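Local coordinates for type IV pilus assembly protein PilF (Thermus thermophilus HB8, PDB 5OIU) that binds and probably hydrolyses ATP as a hexameric AAA+ motor that powers the assembly of type IVa pili, at residues K286-P291 against R310-M315; I331-V336 against M363-E368. One frame throughout, in Å; residues are numbered along the deposited sequence.

Contact 1: residues K286-P291 against R310-M315; sequences KVEVKP and RLYKGM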
ATOM      1  N   LYS C 286      15.656 -12.473  48.541  1.00 56.97           N
ATOM      2  CA  LYS C 286      16.170 -12.830  47.233  1.00 59.15           C
ATOM      3  C   LYS C 286      16.943 -14.140  47.323  1.00 61.70           C
ATOM      4  O   LYS C 286      17.568 -14.451  48.335  1.00 63.23           O
ATOM      5  CB  LYS C 286      17.058 -11.712  46.676  1.00 51.06           C
ATOM      6  CG  LYS C 286      17.486 -11.939  45.238  1.00 51.98           C
ATOM      7  CD  LYS C 286      18.563 -10.965  44.774  1.00 55.46           C
ATOM      8  CE  LYS C 286      18.027  -9.566  44.566  1.00 51.90           C
ATOM      9  NZ  LYS C 286      19.015  -8.749  43.790  1.00 61.37           N
ATOM     10  N   VAL C 287      16.903 -14.915  46.242  1.00 62.66           N
ATOM     11  CA  VAL C 287      17.468 -16.255  46.252  1.00 59.45           C
ATOM     12  C   VAL C 287      17.821 -16.633  44.817  1.00 58.64           C
ATOM     13  O   VAL C 287      17.257 -16.093  43.863  1.00 59.81           O
ATOM     14  CB  VAL C 287      16.473 -17.244  46.903  1.00 64.72           C
ATOM     15  CG1 VAL C 287      15.317 -17.534  45.979  1.00 61.75           C
ATOM     16  CG2 VAL C 287      17.172 -18.497  47.210  1.00 73.99           C
ATOM     17  N   GLU C 288      18.789 -17.536  44.662  1.00 55.28           N
ATOM     18  CA  GLU C 288      19.208 -17.962  43.334  1.00 57.88           C
ATOM     19  C   GLU C 288      18.291 -19.056  42.807  1.00 59.47           C
ATOM     20  O   GLU C 288      17.676 -19.806  43.570  1.00 59.51           O
ATOM     21  CB  GLU C 288      20.652 -18.473  43.345  1.00 56.86           C
ATOM     22  CG  GLU C 288      21.668 -17.386  43.079  1.00 60.03           C
ATOM     23  CD  GLU C 288      23.086 -17.905  42.896  1.00 67.44           C
ATOM     24  OE1 GLU C 288      23.260 -19.137  42.738  1.00 68.23           O
ATOM     25  OE2 GLU C 288      24.022 -17.067  42.899  1.00 65.01           O
ATOM     26  N   VAL C 289      18.180 -19.127  41.483  1.00 54.20           N
ATOM     27  CA  VAL C 289      17.614 -20.294  40.817  1.00 54.43           C
ATOM     28  C   VAL C 289      18.573 -20.693  39.708  1.00 54.22           C
ATOM     29  O   VAL C 289      19.182 -19.837  39.055  1.00 50.83           O
ATOM     30  CB  VAL C 289      16.184 -20.054  40.268  1.00 50.50           C
ATOM     31  CG1 VAL C 289      15.313 -19.373  41.301  1.00 53.49           C
ATOM     32  CG2 VAL C 289      16.214 -19.243  39.006  1.00 53.50           C
ATOM     33  N   LYS C 290      18.766 -21.991  39.550  1.00 61.66           N
ATOM     34  CA  LYS C 290      19.551 -22.477  38.429  1.00 56.35           C
ATOM     35  C   LYS C 290      18.701 -22.286  37.188  1.00 59.37           C
ATOM     36  O   LYS C 290      17.592 -22.831  37.119  1.00 58.10           O
ATOM     37  CB  LYS C 290      19.938 -23.944  38.614  1.00 56.47           C
ATOM     38  CG  LYS C 290      20.642 -24.579  37.420  1.00 59.96           C
ATOM     39  CD  LYS C 290      21.912 -23.828  37.029  1.00 66.85           C
ATOM     40  CE  LYS C 290      22.438 -24.308  35.669  1.00 69.41           C
ATOM     41  NZ  LYS C 290      23.936 -24.321  35.598  1.00 72.27           N
ATOM     42  N   PRO C 291      19.128 -21.477  36.233  1.00 55.22           N
ATOM     43  CA  PRO C 291      18.367 -21.343  34.996  1.00 50.82           C
ATOM     44  C   PRO C 291      18.571 -22.549  34.102  1.00 54.33           C
ATOM     45  O   PRO C 291      19.599 -23.231  34.157  1.00 54.92           O
ATOM     46  CB  PRO C 291      18.964 -20.083  34.363  1.00 53.64           C
ATOM     47  CG  PRO C 291      20.371 -20.075  34.849  1.00 54.01           C
ATOM     48  CD  PRO C 291      20.328 -20.623  36.247  1.00 57.20           C
ATOM     49  N   ARG C 310      23.308 -16.873  36.516  1.00 62.60           N
ATOM     50  CA  ARG C 310      22.337 -17.263  37.529  1.00 58.89           C
ATOM     51  C   ARG C 310      21.183 -16.268  37.488  1.00 53.49           C
ATOM     52  O   ARG C 310      21.344 -15.133  37.033  1.00 51.98           O
ATOM     53  CB  ARG C 310      22.971 -17.312  38.936  1.00 62.52           C
ATOM     54  CG  ARG C 310      23.473 -18.715  39.410  1.00 68.72           C
ATOM     55  CD  ARG C 310      23.900 -19.634  38.234  1.00 73.27           C
ATOM     56  NE  ARG C 310      24.842 -20.718  38.555  1.00 79.29           N
ATOM     57  CZ  ARG C 310      25.284 -21.620  37.669  1.00 85.42           C
ATOM     58  NH1 ARG C 310      26.144 -22.564  38.043  1.00 86.67           N
ATOM     59  NH2 ARG C 310      24.888 -21.576  36.401  1.00 76.88           N
ATOM     60  N   LEU C 311      20.006 -16.717  37.926  1.00 50.52           N
ATOM     61  CA  LEU C 311      18.793 -15.909  38.000  1.00 47.58           C
ATOM     62  C   LEU C 311      18.290 -15.897  39.438  1.00 47.43           C
ATOM     63  O   LEU C 311      18.774 -16.646  40.289  1.00 51.46           O
ATOM     64  CB  LEU C 311      17.682 -16.438  37.080  1.00 43.27           C
ATOM     65  CG  LEU C 311      17.783 -16.376  35.557  1.00 51.84           C
ATOM     66  CD1 LEU C 311      16.631 -17.184  34.964  1.00 47.59           C
ATOM     67  CD2 LEU C 311      17.800 -14.945  34.990  1.00 43.20           C
ATOM     68  N   TYR C 312      17.291 -15.051  39.699  1.00 40.85           N
ATOM     69  CA  TYR C 312      16.880 -14.742  41.059  1.00 46.01           C
ATOM     70  C   TYR C 312      15.369 -14.607  41.137  1.00 44.74           C
ATOM     71  O   TYR C 312      14.706 -14.292  40.149  1.00 45.96           O
ATOM     72  CB  TYR C 312      17.557 -13.442  41.570  1.00 49.61           C
ATOM     73  CG  TYR C 312      19.064 -13.485  41.440  1.00 48.19           C
ATOM     74  CD1 TYR C 312      19.691 -13.231  40.221  1.00 47.86           C
ATOM     75  CD2 TYR C 312      19.857 -13.825  42.523  1.00 51.65           C
ATOM     76  CE1 TYR C 312      21.069 -13.317  40.097  1.00 53.05           C
ATOM     77  CE2 TYR C 312      21.239 -13.898  42.409  1.00 47.60           C
ATOM     78  CZ  TYR C 312      21.836 -13.645  41.207  1.00 50.34           C
ATOM     79  OH  TYR C 312      23.204 -13.728  41.126  1.00 55.80           O
ATOM     80  N   LYS C 313      14.831 -14.863  42.326  1.00 46.15           N
ATOM     81  CA  LYS C 313      13.448 -14.535  42.638  1.00 50.28           C
ATOM     82  C   LYS C 313      13.375 -14.163  44.108  1.00 51.51           C
ATOM     83  O   LYS C 313      14.326 -14.327  44.869  1.00 53.43           O
ATOM     84  CB  LYS C 313      12.495 -15.686  42.305  1.00 49.20           C
ATOM     85  CG  LYS C 313      12.401 -16.759  43.387  1.00 56.26           C
ATOM     86  CD  LYS C 313      11.419 -17.878  43.000  1.00 63.29           C
ATOM     87  CE  LYS C 313      10.574 -18.356  44.214  1.00 75.60           C
ATOM     88  NZ  LYS C 313      10.228 -19.822  44.220  1.00 70.90           N
ATOM     89  N   GLY C 314      12.208 -13.625  44.508  1.00 50.23           N
ATOM     90  CA  GLY C 314      11.932 -13.335  45.892  1.00 50.56           C
ATOM     91  C   GLY C 314      11.066 -14.416  46.506  1.00 58.58           C
ATOM     92  O   GLY C 314       9.961 -14.689  46.026  1.00 55.14           O
ATOM     93  N   MET C 315      11.578 -15.041  47.575  1.00 59.31           N
ATOM     94  CA  MET C 315      10.832 -16.113  48.220  1.00 59.63           C
ATOM     95  C   MET C 315       9.618 -15.593  48.969  1.00 59.41           C
ATOM     96  O   MET C 315       8.706 -16.375  49.252  1.00 58.23           O
ATOM     97  CB  MET C 315      11.733 -16.902  49.169  1.00 61.37           C
ATOM     98  CG  MET C 315      12.398 -18.111  48.521  1.00 62.92           C
ATOM     99  SD  MET C 315      11.197 -19.209  47.738  1.00 78.76           S
ATOM    100  CE  MET C 315      12.286 -20.361  46.884  1.00 80.51           C
TER
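The two-stranded antiparallel ribbon beside the zinc site of this pilus ATPase is made by Lys286-Val289 running against Leu311-Gly314, and it illustrates how a small sheet can be held mainly by its backbone. Its first strand leaves the metal ligand Cys285, whose backbone is hydrogen-bonded to that of Met315, and its second leads back toward Cys317 and Cys320. Val287 and Lys313 form a hydrogen-bonded pair: Val287 N reaches Lys313 O at 3.0 Å in a bent hydrogen bond (N-H...O 130°), and Lys313 N returns to Val287 O at 3.1 Å. In the next such pair, Val289 N gives a straighter bond to Leu311 O at 2.8 Å, while the return from Leu311 N to Val289 O is weak. A CA-H...O contact from Tyr312 CA to Val287 O (3.1 Å) adds to the grip on that carbonyl.

Lys286, Glu288 and Tyr312 share one face. The Glu288 chain lies alongside the phenol, pointing the same way, and its CG sits 3.6 Å from Tyr312 CE2, with the carboxylate turned 82° from the ring. Lys286 brings CD obliquely against Tyr312 CD2; its ammonium is hydrogen-bonded to Gly377 O and lies far enough from the ring that any cation-pi attraction is weak at most.

Val287, Val289, Leu311 and Lys313 occupy the other face. In Val289, chi1 of -46° puts CG1 beside the backbone N and leaves CG2 to meet Leu311 CB at 3.7 Å; Val287 CG1 touches Met315 CG. Beyond the last pair, Lys290 CD lies over the Arg310 guanidinium near its rim, but the close placing of the two cationic ends is doubtful. The ring of Pro291 turns to the leucine, its CB 3.8 Å from Leu311 CD1.

Contact 2: residues I331-V336 against M363-E368; sequences IHELLV and MKTLRE
Met363 opens the approach to a capping box, the N-terminal motif of helix 366-374, which here is docked against strand 328-336, outermost within the chain in the central sheet of the P-loop ATPase domain. The methionine sends CG anti to its own nitrogen (chi1 170°), which carries the thioether along the strand: SD lies 3.7 Å from Leu335 CA, and after a bend at chi3 the terminal methyl CE comes within 3.7 Å of Glu333 CG. Ala358 of helix 351-360 packs on the same methionine. Lys364 contributes its backbone, the carbonyl O resting 3.5 Å from Glu333 CG while its side chain leads away.

Thr365 is the N-cap residue. Its OG1 accepts from Glu368 N at 3.2 Å, and its own N donates to Glu368 OE1 at 2.9 Å from above the carboxylate plane, closing the box. Glu333 OE2 also nestles against this threonine, near CA and CB.

Leu366 begins the helix and makes the one hydrogen bond between 331-336 and 363-368: its N donates to Glu333 OE2 at 3.0 Å (155°), from above that carboxylate. Further along, His332 N to Asp369 OD2 joins the same strand and helix. The helix N terminus would tend to stabilise the negative charge of Glu333, whereas Asp247, close to OE1, may work against it; OE1 also accepts a weak hydrogen bond from Ala248 N. With an alanine at Glu333, Leu366 N would probably lose its acceptor and a gap open under the methyl of Met363. Beyond its backbone, Leu366 reaches back over the strand, where CD2 lies 3.6 Å from Ile331 O and 4.0 Å from Ile331 CG1, the two side chains crossing at about a right angle.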
ATOM      1  N   ILE C 331      13.179  -1.066  31.900  1.00 33.85           N
ATOM      2  CA  ILE C 331      13.944  -1.751  30.865  1.00 35.45           C
ATOM      3  C   ILE C 331      13.759  -0.992  29.552  1.00 38.17           C
ATOM      4  O   ILE C 331      12.704  -0.401  29.289  1.00 31.44           O
ATOM      5  CB  ILE C 331      13.518  -3.235  30.736  1.00 39.53           C
ATOM      6  CG1 ILE C 331      12.149  -3.379  30.068  1.00 33.77           C
ATOM      7  CG2 ILE C 331      13.450  -3.902  32.104  1.00 34.48           C
ATOM      8  CD1 ILE C 331      11.633  -4.798  30.140  1.00 34.50           C
ATOM      9  N   HIS C 332      14.795  -1.007  28.716  1.00 37.15           N
ATOM     10  CA  HIS C 332      14.882  -0.028  27.646  1.00 34.56           C
ATOM     11  C   HIS C 332      15.192  -0.649  26.293  1.00 39.83           C
ATOM     12  O   HIS C 332      15.890  -1.660  26.180  1.00 38.82           O
ATOM     13  CB  HIS C 332      15.941   0.995  27.958  1.00 37.60           C
ATOM     14  CG  HIS C 332      15.718   1.722  29.247  1.00 39.81           C
ATOM     15  ND1 HIS C 332      16.493   1.503  30.369  1.00 40.32           N
ATOM     16  CD2 HIS C 332      14.823   2.680  29.585  1.00 37.29           C
ATOM     17  CE1 HIS C 332      16.074   2.286  31.347  1.00 42.00           C
ATOM     18  NE2 HIS C 332      15.066   3.016  30.895  1.00 41.05           N
ATOM     19  N   GLU C 333      14.673   0.007  25.264  1.00 40.05           N
ATOM     20  CA  GLU C 333      15.032  -0.252  23.879  1.00 39.05           C
ATOM     21  C   GLU C 333      15.307   1.095  23.219  1.00 38.46           C
ATOM     22  O   GLU C 333      14.396   1.929  23.128  1.00 38.16           O
ATOM     23  CB  GLU C 333      13.896  -0.982  23.176  1.00 37.03           C
ATOM     24  CG  GLU C 333      14.275  -1.632  21.895  1.00 44.49           C
ATOM     25  CD  GLU C 333      13.153  -2.473  21.373  1.00 46.76           C
ATOM     26  OE1 GLU C 333      12.205  -1.886  20.799  1.00 46.11           O
ATOM     27  OE2 GLU C 333      13.204  -3.711  21.578  1.00 47.13           O
ATOM     28  N   LEU C 334      16.557   1.317  22.777  1.00 33.82           N
ATOM     29  CA  LEU C 334      16.997   2.634  22.288  1.00 38.99           C
ATOM     30  C   LEU C 334      17.433   2.534  20.830  1.00 40.14           C
ATOM     31  O   LEU C 334      18.539   2.071  20.526  1.00 41.26           O
ATOM     32  CB  LEU C 334      18.121   3.224  23.141  1.00 33.58           C
ATOM     33  CG  LEU C 334      18.716   4.552  22.622  1.00 43.24           C
ATOM     34  CD1 LEU C 334      17.680   5.647  22.431  1.00 38.13           C
ATOM     35  CD2 LEU C 334      19.853   5.067  23.525  1.00 43.01           C
ATOM     36  N   LEU C 335      16.561   3.004  19.944  1.00 37.72           N
ATOM     37  CA  LEU C 335      16.816   3.054  18.514  1.00 40.11           C
ATOM     38  C   LEU C 335      17.449   4.402  18.198  1.00 44.52           C
ATOM     39  O   LEU C 335      16.761   5.432  18.203  1.00 37.92           O
ATOM     40  CB  LEU C 335      15.519   2.855  17.735  1.00 39.86           C
ATOM     41  CG  LEU C 335      15.600   2.581  16.233  1.00 44.63           C
ATOM     42  CD1 LEU C 335      14.305   1.979  15.747  1.00 43.19           C
ATOM     43  CD2 LEU C 335      15.895   3.842  15.445  1.00 44.41           C
ATOM     44  N   VAL C 336      18.761   4.390  17.928  1.00 49.39           N
ATOM     45  CA  VAL C 336      19.511   5.580  17.527  1.00 46.11           C
ATOM     46  C   VAL C 336      19.605   5.595  16.008  1.00 46.83           C
ATOM     47  O   VAL C 336      20.085   4.632  15.391  1.00 50.62           O
ATOM     48  CB  VAL C 336      20.909   5.614  18.173  1.00 48.22           C
ATOM     49  CG1 VAL C 336      21.646   6.885  17.789  1.00 46.06           C
ATOM     50  CG2 VAL C 336      20.805   5.513  19.673  1.00 44.14           C
ATOM     51  N   MET C 363      21.610  -2.379  18.420  1.00 51.21           N
ATOM     52  CA  MET C 363      20.572  -2.024  19.380  1.00 46.34           C
ATOM     53  C   MET C 363      20.115  -3.243  20.161  1.00 45.51           C
ATOM     54  O   MET C 363      19.734  -4.256  19.558  1.00 42.24           O
ATOM     55  CB  MET C 363      19.368  -1.418  18.679  1.00 44.15           C
ATOM     56  CG  MET C 363      18.186  -1.253  19.595  1.00 39.42           C
ATOM     57  SD  MET C 363      16.782  -0.642  18.674  1.00 48.50           S
ATOM     58  CE  MET C 363      15.805  -2.136  18.542  1.00 44.72           C
ATOM     59  N   LYS C 364      20.145  -3.144  21.497  1.00 38.90           N
ATOM     60  CA  LYS C 364      19.534  -4.161  22.343  1.00 40.38           C
ATOM     61  C   LYS C 364      18.026  -3.946  22.441  1.00 46.53           C
ATOM     62  O   LYS C 364      17.545  -2.804  22.510  1.00 41.67           O
ATOM     63  CB  LYS C 364      20.148  -4.149  23.739  1.00 43.42           C
ATOM     64  CG  LYS C 364      21.646  -4.260  23.744  1.00 53.23           C
ATOM     65  CD  LYS C 364      22.130  -5.315  24.728  1.00 58.28           C
ATOM     66  CE  LYS C 364      23.398  -6.023  24.211  1.00 65.07           C
ATOM     67  NZ  LYS C 364      23.113  -7.186  23.297  1.00 67.94           N
ATOM     68  N   THR C 365      17.279  -5.059  22.438  1.00 44.82           N
ATOM     69  CA  THR C 365      15.827  -5.019  22.589  1.00 45.67           C
ATOM     70  C   THR C 365      15.438  -4.986  24.059  1.00 39.26           C
ATOM     71  O   THR C 365      16.243  -5.266  24.946  1.00 37.34           O
ATOM     72  CB  THR C 365      15.133  -6.235  21.966  1.00 38.38           C
ATOM     73  OG1 THR C 365      15.536  -7.419  22.664  1.00 39.86           O
ATOM     74  CG2 THR C 365      15.430  -6.368  20.514  1.00 38.48           C
ATOM     75  N   LEU C 366      14.155  -4.678  24.287  1.00 36.82           N
ATOM     76  CA  LEU C 366      13.571  -4.721  25.621  1.00 39.16           C
ATOM     77  C   LEU C 366      13.881  -6.033  26.343  1.00 40.15           C
ATOM     78  O   LEU C 366      14.257  -6.044  27.521  1.00 32.11           O
ATOM     79  CB  LEU C 366      12.061  -4.547  25.520  1.00 36.61           C
ATOM     80  CG  LEU C 366      11.408  -3.214  25.204  1.00 43.69           C
ATOM     81  CD1 LEU C 366       9.886  -3.417  25.183  1.00 34.12           C
ATOM     82  CD2 LEU C 366      11.843  -2.165  26.223  1.00 36.30           C
ATOM     83  N   ARG C 367      13.686  -7.158  25.652  1.00 40.79           N
ATOM     84  CA  ARG C 367      13.826  -8.451  26.305  1.00 37.49           C
ATOM     85  C   ARG C 367      15.290  -8.771  26.570  1.00 42.52           C
ATOM     86  O   ARG C 367      15.633  -9.338  27.619  1.00 40.74           O
ATOM     87  CB  ARG C 367      13.171  -9.524  25.449  1.00 41.05           C
ATOM     88  CG  ARG C 367      13.200 -10.901  26.051  1.00 46.17           C
ATOM     89  CD  ARG C 367      12.718 -11.886  25.023  1.00 45.73           C
ATOM     90  NE  ARG C 367      11.272 -12.036  25.045  1.00 51.48           N
ATOM     91  CZ  ARG C 367      10.532 -12.323  23.974  1.00 54.65           C
ATOM     92  NH1 ARG C 367      11.112 -12.475  22.778  1.00 46.40           N
ATOM     93  NH2 ARG C 367       9.213 -12.458  24.102  1.00 43.63           N
ATOM     94  N   GLU C 368      16.170  -8.392  25.640  1.00 38.05           N
ATOM     95  CA  GLU C 368      17.603  -8.487  25.894  1.00 37.72           C
ATOM     96  C   GLU C 368      17.997  -7.633  27.097  1.00 40.66           C
ATOM     97  O   GLU C 368      18.676  -8.106  28.017  1.00 44.04           O
ATOM     98  CB  GLU C 368      18.376  -8.075  24.641  1.00 43.39           C
ATOM     99  CG  GLU C 368      18.473  -9.171  23.569  1.00 41.26           C
ATOM    100  CD  GLU C 368      18.712  -8.602  22.179  1.00 46.43           C
ATOM    101  OE1 GLU C 368      18.980  -7.391  22.082  1.00 53.44           O
ATOM    102  OE2 GLU C 368      18.628  -9.350  21.177  1.00 50.69           O
TER

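How the contacts relate
From the N terminus, the chain first builds a separate six-stranded antiparallel sheet, then the central ATPase sheet, and leaves strand 269-281 for the zinc ligands Cys282 and Cys285. Contact 1 closes a largely helical excursion of 18 residues, joining the two ends of helices 293-298 and 303-308 next to the zinc ligands. After Cys317 and Cys320 the chain returns to the sheet as strand 328-336, and contact 2 closes a second helical loop of 26 residues through helices 339-347 and 351-360. The loops follow in series, neither nesting nor crossing; the centres of contact 1 and contact 2 are about 24 Å apart. Contact 1 lies at the surface, whereas contact 2, which is buried, fixes a later helix to strand 328-336.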